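Local coordinates for Poly(A) RNA polymerase GLD2 (Rattus norvegicus, PDB 6LBK), which probably adds AMP units from ATP, one after another, to the 3' ends of selected cytoplasmic mRNAs and certain microRNAs, at residues C63-Q66 and A67-K71. The protein carries 1 engineered substitution. Numbering follows the deposited sequence.
Sequences CQQQ and ASDLK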
ATOM      1  N   CYS A  63      -4.351   9.721 -12.741  1.00 82.71           N
ATOM      2  CA  CYS A  63      -4.776   9.396 -11.379  1.00 78.62           C
ATOM      3  C   CYS A  63      -3.659   9.470 -10.336  1.00 72.67           C
ATOM      4  O   CYS A  63      -3.962   9.495  -9.146  1.00 79.50           O
ATOM      5  CB  CYS A  63      -5.412   7.999 -11.314  1.00 78.38           C
ATOM      6  SG  CYS A  63      -6.967   7.836 -12.205  1.00 82.94           S
ATOM      7  N   GLN A  64      -2.397   9.499 -10.747  1.00 69.11           N
ATOM      8  CA  GLN A  64      -1.273   9.615  -9.827  1.00 71.48           C
ATOM      9  C   GLN A  64      -1.448  10.814  -8.898  1.00 76.04           C
ATOM     10  O   GLN A  64      -1.922  11.876  -9.314  1.00 77.14           O
ATOM     11  CB  GLN A  64       0.002   9.762 -10.650  1.00 77.16           C
ATOM     12  CG  GLN A  64       1.282  10.069  -9.942  1.00 83.55           C
ATOM     13  CD  GLN A  64       2.341  10.489 -10.948  1.00 86.74           C
ATOM     14  OE1 GLN A  64       3.499  10.716 -10.593  1.00 88.86           O
ATOM     15  NE2 GLN A  64       1.931  10.664 -12.198  1.00 80.46           N
ATOM     16  N   GLN A  65      -1.053  10.642  -7.637  1.00 74.05           N
ATOM     17  CA  GLN A  65      -1.171  11.716  -6.651  1.00 75.21           C
ATOM     18  C   GLN A  65      -0.317  12.921  -7.065  1.00 74.26           C
ATOM     19  O   GLN A  65       0.895  12.799  -7.294  1.00 67.46           O
ATOM     20  CB  GLN A  65      -0.751  11.207  -5.270  1.00 67.80           C
ATOM     21  CG  GLN A  65      -0.830  12.262  -4.163  1.00 66.11           C
ATOM     22  CD  GLN A  65      -0.164  11.813  -2.861  1.00 58.66           C
ATOM     23  OE1 GLN A  65      -0.830  11.435  -1.901  1.00 63.39           O
ATOM     24  NE2 GLN A  65       1.159  11.844  -2.837  1.00 45.14           N
ATOM     25  N   GLN A  66      -0.960  14.079  -7.187  1.00 73.24           N
ATOM     26  CA  GLN A  66      -0.266  15.279  -7.621  1.00 79.13           C
ATOM     27  C   GLN A  66       0.355  16.014  -6.440  1.00 73.08           C
ATOM     28  O   GLN A  66      -0.100  15.909  -5.297  1.00 72.81           O
ATOM     29  CB  GLN A  66      -1.215  16.202  -8.394  1.00 91.10           C
ATOM     30  CG  GLN A  66      -1.676  15.617  -9.743  1.00101.12           C
ATOM     31  CD  GLN A  66      -2.865  16.347 -10.349  1.00105.49           C
ATOM     32  OE1 GLN A  66      -3.807  16.724  -9.646  1.00106.99           O
ATOM     33  NE2 GLN A  66      -2.828  16.541 -11.666  1.00105.81           N
ATOM     34  N   ALA A  67       1.396  16.795  -6.740  1.00 69.52           N
ATOM     35  CA  ALA A  67       2.105  17.519  -5.692  1.00 65.88           C
ATOM     36  C   ALA A  67       1.160  18.365  -4.851  1.00 77.11           C
ATOM     37  O   ALA A  67       1.356  18.474  -3.635  1.00 84.00           O
ATOM     38  CB  ALA A  67       3.202  18.395  -6.296  1.00 50.27           C
ATOM     39  N   SER A  68       0.108  18.938  -5.461  1.00 72.49           N
ATOM     40  CA  SER A  68      -0.807  19.788  -4.695  1.00 79.35           C
ATOM     41  C   SER A  68      -1.655  18.970  -3.719  1.00 79.25           C
ATOM     42  O   SER A  68      -1.941  19.433  -2.598  1.00 84.87           O
ATOM     43  CB  SER A  68      -1.675  20.640  -5.634  1.00 84.68           C
ATOM     44  OG  SER A  68      -2.705  19.924  -6.292  1.00 86.72           O
ATOM     45  N   ASP A  69      -2.042  17.746  -4.110  1.00 75.64           N
ATOM     46  CA  ASP A  69      -2.731  16.838  -3.186  1.00 78.08           C
ATOM     47  C   ASP A  69      -1.867  16.572  -1.954  1.00 67.71           C
ATOM     48  O   ASP A  69      -2.333  16.662  -0.804  1.00 70.39           O
ATOM     49  CB  ASP A  69      -3.073  15.521  -3.897  1.00 86.43           C
ATOM     50  CG  ASP A  69      -3.851  15.726  -5.202  1.00 92.67           C
ATOM     51  OD1 ASP A  69      -4.924  16.376  -5.187  1.00 95.27           O
ATOM     52  OD2 ASP A  69      -3.391  15.230  -6.249  1.00 93.97           O
ATOM     53  N   LEU A  70      -0.583  16.282  -2.193  1.00 59.66           N
ATOM     54  CA  LEU A  70       0.357  15.970  -1.126  1.00 62.56           C
ATOM     55  C   LEU A  70       0.665  17.208  -0.281  1.00 72.26           C
ATOM     56  O   LEU A  70       0.908  17.097   0.926  1.00 74.04           O
ATOM     57  CB  LEU A  70       1.652  15.389  -1.730  1.00 47.31           C
ATOM     58  CG  LEU A  70       2.766  14.989  -0.761  1.00 45.38           C
ATOM     59  CD1 LEU A  70       2.242  13.847   0.073  1.00 44.73           C
ATOM     60  CD2 LEU A  70       4.052  14.617  -1.441  1.00 47.05           C
ATOM     61  N   LYS A  71       0.621  18.399  -0.875  1.00 69.85           N
ATOM     62  CA  LYS A  71       0.821  19.593  -0.071  1.00 70.40           C
ATOM     63  C   LYS A  71      -0.364  19.840   0.855  1.00 68.32           C
ATOM     64  O   LYS A  71      -0.169  20.249   1.998  1.00 72.08           O
ATOM     65  CB  LYS A  71       1.079  20.794  -0.970  1.00 79.75           C
ATOM     66  CG  LYS A  71       2.424  20.714  -1.686  1.00 87.83           C
ATOM     67  CD  LYS A  71       2.633  21.878  -2.648  1.00 92.47           C
ATOM     68  CE  LYS A  71       3.867  21.661  -3.509  1.00 89.21           C
ATOM     69  NZ  LYS A  71       3.997  22.712  -4.550  1.00 88.86           N
TER
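Asp-69 turns its carboxylate back along the first turn of helix 67-85 to meet the backbone of Gln-66. Its OD2 accepts the N-H of Gln-66 at 2.8 Å from N, through the anti lone pair and with a moderately bent angle of 145° at the hydrogen. With chi1 at -53°, CG sits beside the backbone N of Asp-69 and opposite its carbonyl carbon, which carries OD2 back to the N-cap. Asp-69 OD2 also lies 3.2 Å from Gln-66 CB. This is one half of a capping box: the third helical residue takes up the N-H of the N-cap residue, while the helix proper begins with Leu-70 N bonded to Gln-66 O (3.2 Å). A negative carboxylate at this end is likely to suit the helix dipole. Replacing Asp-69 by an alanine is likely to leave the Gln-66 N-H without this acceptor and to undo the side-chain tie between the N-cap and the third helical residue. Gln-65 lies across the cap from Leu-70, the two occupying the positions of a hydrophobic staple, although one is polar. Its CG, anti to the backbone N (chi1 180°), passes Asp-69 CB at 4.0 Å; farther out, NE2 packs 3.7 Å from Leu-70 CD1, the two side chains meeting nearly at right angles. That NE2 donates to Ser-99 O. The Gln-65 side chain lies about 9 Å from those of Asp-109 and Asp-111, the probable catalytic magnesium ligands of the palm domain.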